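Local coordinates for sialidase B (Streptococcus pneumoniae serotype 4, PDB 4XJW), which hydrolyses alpha-(2->3)-, alpha-(2->6)- and alpha-(2->8)-linked terminal sialic acid from oligosaccharides, glycoproteins and glycolipids, at residues P209-L214 / A617-P622; S556-S561 / H624-L629; L335-D340 / D410-V415. The protein carries 1 engineered substitution. All blocks are in the same frame, centred on the assembly; numbering follows the deposited sequence.

Interaction 1: residues P209-L214 / A617-P622; sequences PTLYTL and AITELP. With OPX ((1s,3R,4S)-1-[(cyclohexylamino)methyl]-3,4-dihydroxycyclopentanesulfonic acid), chain B.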
# COMPACT_ATOMS: atom_id res chain seq x y z
N PRO A 209 0.25 1.59 -4.64
CA PRO A 209 -0.80 1.45 -5.66
C PRO A 209 -0.51 2.26 -6.91
O PRO A 209 0.14 3.32 -6.84
CB PRO A 209 -2.02 2.06 -4.97
CG PRO A 209 -1.44 3.07 -4.00
CD PRO A 209 -0.18 2.42 -3.50
N THR A 210 -1.02 1.78 -8.04
CA THR A 210 -0.98 2.52 -9.30
C THR A 210 -2.36 2.45 -9.96
O THR A 210 -3.17 1.56 -9.64
CB THR A 210 0.09 2.00 -10.29
OG1 THR A 210 -0.41 0.85 -10.98
CG2 THR A 210 1.41 1.65 -9.57
N LEU A 211 -2.64 3.41 -10.84
CA LEU A 211 -3.85 3.42 -11.67
C LEU A 211 -3.48 3.98 -13.03
O LEU A 211 -2.64 4.85 -13.13
CB LEU A 211 -4.92 4.32 -11.05
CG LEU A 211 -5.66 3.88 -9.79
CD1 LEU A 211 -6.52 5.02 -9.24
CD2 LEU A 211 -6.49 2.64 -10.06
N TYR A 212 -4.13 3.49 -14.08
CA TYR A 212 -3.87 3.97 -15.42
C TYR A 212 -5.10 3.69 -16.27
O TYR A 212 -5.66 2.59 -16.23
CB TYR A 212 -2.67 3.24 -16.03
CG TYR A 212 -2.10 3.87 -17.28
CD1 TYR A 212 -2.70 3.69 -18.52
CD2 TYR A 212 -0.95 4.63 -17.22
CE1 TYR A 212 -2.17 4.26 -19.67
CE2 TYR A 212 -0.40 5.20 -18.36
CZ TYR A 212 -1.01 5.01 -19.57
OH TYR A 212 -0.45 5.58 -20.69
N THR A 213 -5.52 4.69 -17.05
CA THR A 213 -6.72 4.55 -17.87
C THR A 213 -6.30 4.20 -19.29
O THR A 213 -5.61 4.97 -19.96
CB THR A 213 -7.53 5.84 -17.86
OG1 THR A 213 -7.88 6.16 -16.51
CG2 THR A 213 -8.80 5.70 -18.70
N LEU A 214 -6.71 3.01 -19.73
CA LEU A 214 -6.37 2.50 -21.06
C LEU A 214 -7.28 3.10 -22.13
O LEU A 214 -8.36 3.64 -21.83
CB LEU A 214 -6.45 0.97 -21.09
CG LEU A 214 -5.59 0.27 -20.02
CD1 LEU A 214 -5.80 -1.25 -20.12
CD2 LEU A 214 -4.12 0.62 -20.22
N ALA A 617 -2.31 6.86 -6.00
CA ALA A 617 -2.47 6.75 -7.44
C ALA A 617 -3.72 7.52 -7.84
O ALA A 617 -4.78 7.39 -7.20
CB ALA A 617 -2.58 5.28 -7.83
N ILE A 618 -3.60 8.34 -8.88
CA ILE A 618 -4.77 9.02 -9.43
C ILE A 618 -4.91 8.84 -10.93
O ILE A 618 -3.92 8.80 -11.66
CB ILE A 618 -4.83 10.52 -9.05
CG1 ILE A 618 -3.57 11.26 -9.53
CG2 ILE A 618 -5.05 10.70 -7.54
CD1 ILE A 618 -3.70 12.77 -9.35
N THR A 619 -6.14 8.72 -11.40
CA THR A 619 -6.36 8.70 -12.83
C THR A 619 -7.71 9.27 -13.17
O THR A 619 -8.66 9.16 -12.39
CB THR A 619 -6.13 7.29 -13.44
OG1 THR A 619 -5.85 7.42 -14.83
CG2 THR A 619 -7.34 6.36 -13.22
N GLU A 620 -7.79 9.91 -14.34
CA GLU A 620 -9.08 10.33 -14.87
C GLU A 620 -9.76 9.12 -15.46
O GLU A 620 -9.22 8.46 -16.35
CB GLU A 620 -8.90 11.42 -15.92
CG GLU A 620 -10.22 11.94 -16.47
CD GLU A 620 -10.06 13.07 -17.46
OE1 GLU A 620 -8.91 13.49 -17.72
OE2 GLU A 620 -11.09 13.53 -18.01
N LEU A 621 -10.94 8.82 -14.93
CA LEU A 621 -11.76 7.74 -15.45
C LEU A 621 -12.36 8.21 -16.78
O LEU A 621 -12.44 9.42 -17.05
CB LEU A 621 -12.85 7.37 -14.44
CG LEU A 621 -12.24 7.09 -13.05
CD1 LEU A 621 -13.31 7.00 -11.98
CD2 LEU A 621 -11.40 5.83 -13.07
N PRO A 622 -12.74 7.25 -17.64
CA PRO A 622 -13.27 7.64 -18.95
C PRO A 622 -14.51 8.53 -18.87
O PRO A 622 -14.77 9.25 -19.84
CB PRO A 622 -13.63 6.30 -19.59
CG PRO A 622 -12.72 5.32 -18.95
CD PRO A 622 -12.59 5.79 -17.52
CAF OPX B . -10.43 10.55 -20.40
CAG OPX B . -9.83 10.57 -21.77
CAH OPX B . -9.80 9.48 -19.57
CAI OPX B . -8.34 10.74 -21.70
CAJ OPX B . -8.30 9.61 -19.49
CAK OPX B . -5.52 8.79 -20.31
CAL OPX B . -3.81 9.88 -18.74
CAM OPX B . -3.44 7.61 -19.44
CAO OPX B . -2.89 9.18 -17.80
CAP OPX B . -3.23 7.76 -17.94
CAQ OPX B . -7.70 9.67 -20.88
CAR OPX B . -4.02 8.94 -19.90
NAN OPX B . -6.26 9.96 -20.81
OAA OPX B . -3.70 10.84 -21.73
OAB OPX B . -1.69 9.77 -20.88
OAC OPX B . -3.06 9.64 -16.50
OAD OPX B . -4.38 7.42 -17.29
OAE OPX B . -3.14 8.56 -22.37
SAS OPX B . -3.09 9.56 -21.30
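Thr210 and Ala617 bring the two backbones closest, with CA atoms 4.9 Å apart, and the segments then run the same way, their end-to-end directions differing by 20°. They are edge strands of two different antiparallel sheets: 205-213 pairs with 219-226 and 616-620 with 626-631. This matches inner strands of neighbouring blades in the sialidase beta-propeller, joined here through side chains.

At the start, the methyl of Ala617 fits against the other backbone, CB standing 3.5 Å from Thr210 CA, while Leu211 CG flanks it. Farther along, Leu211 CB packs on Thr619 CG2 at 3.8 Å. The contact then turns polar. With chi1 of -158°, Thr619 holds its hydroxyl opposite its own N and aims it at the other strand, where OG1 donates to Thr213 OG1 over 2.9 Å. Thr213 OG1 in turn donates to Glu620 O at 2.7 Å, approaching from 42° above the carbonyl plane, off the lone-pair directions.

The bound cyclopentane sulfonate, OPX, extends this relay. Its OAD accepts from Thr213 N at 3.0 Å along a nearly straight N-H and donates weakly to Thr619 OG1. The CAM-CAP edge of its five-membered ring sits over one face of Tyr212, with CAP 3.7 Å above the ring centre. Gln456 binds both Leu211 O and the ligand.

Thr213 OG1 both accepts and donates, whereas Thr619 OG1 accepts only weakly, and the ligand hydroxyl bridges the blades by one good bond and one weak. Donation from Thr619 through Thr213 to Glu620 O is probably favoured, with OAD a weak first link.

Interaction 2: residues S556-S561 / H624-L629; sequences SAIKYS and HHIGVL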
# COMPACT_ATOMS: atom_id res chain seq x y z
N SER A 556 1.47 11.73 -6.83
CA SER A 556 0.96 11.31 -8.13
C SER A 556 0.36 12.53 -8.82
O SER A 556 -0.01 13.50 -8.15
CB SER A 556 -0.02 10.15 -8.01
OG SER A 556 -1.04 10.40 -7.06
N ALA A 557 0.28 12.49 -10.14
CA ALA A 557 -0.02 13.70 -10.91
C ALA A 557 -0.64 13.35 -12.23
O ALA A 557 -0.17 12.44 -12.90
CB ALA A 557 1.25 14.50 -11.13
N ILE A 558 -1.69 14.08 -12.60
CA ILE A 558 -2.28 13.90 -13.93
C ILE A 558 -2.62 15.23 -14.59
O ILE A 558 -2.80 16.25 -13.93
CB ILE A 558 -3.56 13.04 -13.89
CG1 ILE A 558 -4.63 13.68 -13.00
CG2 ILE A 558 -3.25 11.62 -13.43
CD1 ILE A 558 -6.03 13.07 -13.15
N LYS A 559 -2.72 15.20 -15.92
CA LYS A 559 -3.24 16.31 -16.71
C LYS A 559 -4.69 15.96 -17.00
O LYS A 559 -4.97 14.94 -17.63
CB LYS A 559 -2.45 16.44 -18.01
CG LYS A 559 -3.02 17.42 -19.02
CD LYS A 559 -2.70 18.85 -18.65
CE LYS A 559 -3.39 19.85 -19.58
NZ LYS A 559 -3.05 19.68 -21.02
N TYR A 560 -5.61 16.78 -16.51
CA TYR A 560 -7.04 16.56 -16.68
C TYR A 560 -7.44 16.88 -18.13
O TYR A 560 -6.89 17.81 -18.72
CB TYR A 560 -7.82 17.42 -15.69
CG TYR A 560 -9.28 17.05 -15.55
CD1 TYR A 560 -9.65 15.76 -15.20
CD2 TYR A 560 -10.28 17.99 -15.76
CE1 TYR A 560 -10.99 15.41 -15.08
CE2 TYR A 560 -11.61 17.65 -15.63
CZ TYR A 560 -11.97 16.36 -15.30
OH TYR A 560 -13.30 16.01 -15.17
N SER A 561 -8.36 16.11 -18.70
CA SER A 561 -8.72 16.27 -20.12
C SER A 561 -9.62 17.48 -20.41
O SER A 561 -9.70 17.93 -21.55
CB SER A 561 -9.39 15.00 -20.66
OG SER A 561 -10.73 14.88 -20.21
N HIS A 624 -14.76 11.02 -16.91
CA HIS A 624 -14.22 12.29 -16.40
C HIS A 624 -14.32 12.47 -14.90
O HIS A 624 -14.01 13.54 -14.38
CB HIS A 624 -14.82 13.50 -17.14
CG HIS A 624 -14.70 13.40 -18.63
ND1 HIS A 624 -13.48 13.25 -19.27
CD2 HIS A 624 -15.63 13.43 -19.61
CE1 HIS A 624 -13.68 13.18 -20.57
NE2 HIS A 624 -14.97 13.30 -20.81
N HIS A 625 -14.74 11.42 -14.19
CA HIS A 625 -14.50 11.38 -12.75
C HIS A 625 -13.02 11.14 -12.50
O HIS A 625 -12.26 10.85 -13.44
CB HIS A 625 -15.28 10.25 -12.08
CG HIS A 625 -16.76 10.45 -12.10
ND1 HIS A 625 -17.56 10.09 -11.04
CD2 HIS A 625 -17.59 10.93 -13.05
CE1 HIS A 625 -18.82 10.36 -11.33
NE2 HIS A 625 -18.87 10.88 -12.55
N ILE A 626 -12.62 11.26 -11.24
CA ILE A 626 -11.26 10.99 -10.81
C ILE A 626 -11.28 9.78 -9.88
O ILE A 626 -12.05 9.75 -8.92
CB ILE A 626 -10.68 12.18 -10.05
CG1 ILE A 626 -10.72 13.46 -10.88
CG2 ILE A 626 -9.25 11.86 -9.61
CD1 ILE A 626 -9.93 13.42 -12.18
N GLY A 627 -10.47 8.78 -10.19
CA GLY A 627 -10.29 7.66 -9.29
C GLY A 627 -9.00 7.82 -8.50
O GLY A 627 -7.97 8.23 -9.07
N VAL A 628 -9.06 7.53 -7.20
CA VAL A 628 -7.90 7.63 -6.31
C VAL A 628 -7.76 6.30 -5.58
O VAL A 628 -8.70 5.84 -4.94
CB VAL A 628 -8.04 8.79 -5.30
CG1 VAL A 628 -6.76 8.97 -4.51
CG2 VAL A 628 -8.41 10.09 -6.00
N LEU A 629 -6.60 5.67 -5.72
CA LEU A 629 -6.27 4.47 -4.96
C LEU A 629 -5.08 4.84 -4.09
O LEU A 629 -4.03 5.22 -4.59
CB LEU A 629 -5.90 3.32 -5.91
CG LEU A 629 -5.57 1.99 -5.25
CD1 LEU A 629 -6.79 1.44 -4.52
CD2 LEU A 629 -5.08 1.00 -6.31
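Tyr560 and Ile626 meet between two blades of the sialidase beta-propeller: 556-559 is an edge strand of one four-stranded antiparallel sheet, while 626-631 is the middle strand of the next. The backbones stay well apart, and side chains span the gap. Tyr560 touches both Ile626 and His624. Its chi1 of -167° sets CG opposite the backbone N and sends the ring toward the other blade, where CE1 lies 3.7 Å from Ile626 CD1.

That methyl is the meeting point of three side chains. The Ile626 chi2 of -61° bends CD1 back beside CA, toward the His624 end, where it meets CE1 and CD1 of the Tyr560 ring. Ile558 CD1 lies 4.0 Å from Ile626 CD1, the two isoleucine chains running antiparallel as they pass; Ile558 also touches the bound OPX.

At the outer end, Ser561 OG and His624 ND1 stand 3.3 Å apart, and both bind Glu620 OE2, so a carboxylate from strand 616-620 gathers the two segments. The Tyr560 phenol crosses the His624 side chain at about a right angle, and its OH donates to His624 O at 2.7 Å, in the carbonyl plane and on a lone pair.

Interaction 3: residues L335-D340 / D410-V415; sequences LKKNGD and DSLFKV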
# COMPACT_ATOMS: atom_id res chain seq x y z
N LEU A 335 26.84 -14.32 -13.68
CA LEU A 335 26.41 -15.34 -12.74
C LEU A 335 27.58 -15.88 -11.92
O LEU A 335 28.70 -15.97 -12.42
CB LEU A 335 25.74 -16.51 -13.46
CG LEU A 335 24.42 -16.25 -14.20
CD1 LEU A 335 24.01 -17.47 -15.01
CD2 LEU A 335 23.33 -15.85 -13.22
N LYS A 336 27.29 -16.23 -10.68
CA LYS A 336 28.26 -16.88 -9.81
C LYS A 336 27.78 -18.30 -9.55
O LYS A 336 26.62 -18.53 -9.21
CB LYS A 336 28.39 -16.13 -8.48
CG LYS A 336 29.05 -16.93 -7.37
CD LYS A 336 29.28 -16.08 -6.13
CE LYS A 336 30.29 -15.00 -6.42
NZ LYS A 336 30.55 -14.12 -5.24
N LYS A 337 28.68 -19.27 -9.74
CA LYS A 337 28.31 -20.65 -9.52
C LYS A 337 28.60 -21.02 -8.08
O LYS A 337 29.54 -20.50 -7.48
CB LYS A 337 29.08 -21.57 -10.48
CG LYS A 337 28.48 -22.96 -10.59
CD LYS A 337 29.30 -23.85 -11.50
CE LYS A 337 28.67 -25.23 -11.63
NZ LYS A 337 29.50 -26.16 -12.45
N ASN A 338 27.78 -21.91 -7.51
CA ASN A 338 27.97 -22.28 -6.11
C ASN A 338 29.37 -22.86 -5.88
O ASN A 338 29.83 -23.72 -6.63
CB ASN A 338 26.91 -23.28 -5.67
CG ASN A 338 26.83 -23.41 -4.16
OD1 ASN A 338 27.32 -22.56 -3.42
ND2 ASN A 338 26.20 -24.48 -3.69
N GLY A 339 30.05 -22.36 -4.85
CA GLY A 339 31.42 -22.76 -4.58
C GLY A 339 32.44 -21.71 -4.98
O GLY A 339 33.48 -21.58 -4.34
N ASP A 340 32.13 -20.95 -6.03
CA ASP A 340 33.00 -19.86 -6.48
C ASP A 340 32.81 -18.62 -5.59
O ASP A 340 31.71 -18.38 -5.09
CB ASP A 340 32.68 -19.49 -7.93
CG ASP A 340 32.95 -20.62 -8.90
OD1 ASP A 340 33.26 -21.75 -8.45
OD2 ASP A 340 32.84 -20.39 -10.13
N ASP A 410 18.73 -20.50 -3.25
CA ASP A 410 19.17 -21.89 -3.39
C ASP A 410 19.71 -22.25 -4.78
O ASP A 410 20.03 -23.41 -5.04
CB ASP A 410 18.03 -22.85 -3.03
CG ASP A 410 17.68 -22.84 -1.55
OD1 ASP A 410 18.23 -22.02 -0.79
OD2 ASP A 410 16.82 -23.67 -1.17
N SER A 411 19.78 -21.27 -5.68
CA SER A 411 20.20 -21.54 -7.06
C SER A 411 21.68 -21.94 -7.19
O SER A 411 22.55 -21.46 -6.46
CB SER A 411 19.90 -20.35 -7.97
OG SER A 411 20.12 -20.69 -9.33
N LEU A 412 21.95 -22.82 -8.16
CA LEU A 412 23.31 -23.21 -8.50
C LEU A 412 24.07 -22.04 -9.13
O LEU A 412 25.27 -21.88 -8.91
CB LEU A 412 23.29 -24.38 -9.48
CG LEU A 412 24.60 -24.94 -10.03
CD1 LEU A 412 25.51 -25.37 -8.90
CD2 LEU A 412 24.31 -26.11 -10.97
N PHE A 413 23.36 -21.24 -9.91
CA PHE A 413 23.90 -20.02 -10.49
C PHE A 413 23.12 -18.82 -9.97
O PHE A 413 21.89 -18.82 -10.01
CB PHE A 413 23.81 -20.06 -12.02
CG PHE A 413 24.78 -21.01 -12.65
CD1 PHE A 413 26.09 -20.64 -12.85
CD2 PHE A 413 24.36 -22.27 -13.05
CE1 PHE A 413 26.99 -21.52 -13.44
CE2 PHE A 413 25.25 -23.16 -13.65
CZ PHE A 413 26.56 -22.77 -13.84
N LYS A 414 23.83 -17.81 -9.46
CA LYS A 414 23.18 -16.66 -8.83
C LYS A 414 23.60 -15.34 -9.46
O LYS A 414 24.76 -15.16 -9.84
CB LYS A 414 23.47 -16.67 -7.32
CG LYS A 414 22.71 -17.78 -6.61
CD LYS A 414 23.15 -17.96 -5.17
CE LYS A 414 22.45 -17.01 -4.23
NZ LYS A 414 22.67 -17.42 -2.80
N VAL A 415 22.65 -14.41 -9.58
CA VAL A 415 22.95 -13.08 -10.09
C VAL A 415 23.61 -12.23 -9.02
O VAL A 415 23.59 -12.56 -7.84
CB VAL A 415 21.68 -12.37 -10.60
CG1 VAL A 415 21.04 -13.16 -11.73
CG2 VAL A 415 20.68 -12.18 -9.48
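Between Leu412 and Val415 the second segment runs antiparallel to Leu335-Asn338, the end-to-end directions lying 145° apart. The pairing belongs to a long, curled antiparallel sheet inserted in the propeller chain between the neighbouring strands 301-308 and 420-426.

Just ahead of the pairing, Asp410 is held by Tyr384 and His397, and Ser411 OG donates to Phe413 O at 2.7 Å, pinning the bend that leads into the strand. Leu412 then makes the first backbone bond: its O accepts from Asn338 N at 2.9 Å. Its CD1 reaches Asn338 CB and Lys337 CE, lying alongside the lysine chain and pointing the same way.

Phe413 faces Lys337 in a non-hydrogen-bonded pair (CA-CA 4.6 Å). The lysine, fully extended from CB to NZ, runs its methylenes obliquely past the ring, CG approaching CE1 to 3.5 Å. Leu335 crosses Phe413 at about a right angle, with CD1 4.0 Å from CB, and edge-to-face rings of Tyr345 and Tyr364 complete the cluster.

Lys414 forms the hydrogen-bonded pair with Lys336. Lys336 N to Lys414 O and the reciprocal Lys414 N to Lys336 O are both 2.9 Å, with N-H...O angles of 162° and 157°. Val415 ends the contact, CG1 packing against Leu335 CD2 at 3.8 Å.

Beyond Lys337 the first strand leaves in a type II turn to Asp340, Gly339 supplying the positive phi.

The chemistry divides by face. Phe413 is packed by aromatic and aliphatic groups, including the methylenes of Lys337, whose charged end lies on that same face, whereas the Lys336 and Lys414 ammonium groups diverge to separate carbonyls, Asn341 O (weakly) and Lys409 O, which probably lessens any repulsion between them.

Interactions 1 and 2 form one continuous region, their centres 6 Å apart, because strands 616-620 and 626-631 follow each other in the chain and pair in one sheet. Interaction 1 joins that last propeller sheet to the first, through 209-214, and interaction 2 joins it to the preceding one, through 556-561, so together they flank it on two fronts and help close the ring. A probable hydrogen bond from Ala617 N to Leu629 O, 2.8 Å, links them directly. Interaction 3 comes between the partners of interaction 1 in sequence and before interaction 2. Its centre lies 41 Å and 46 Å from theirs, in the inserted sheet, remote from the OPX pocket they share.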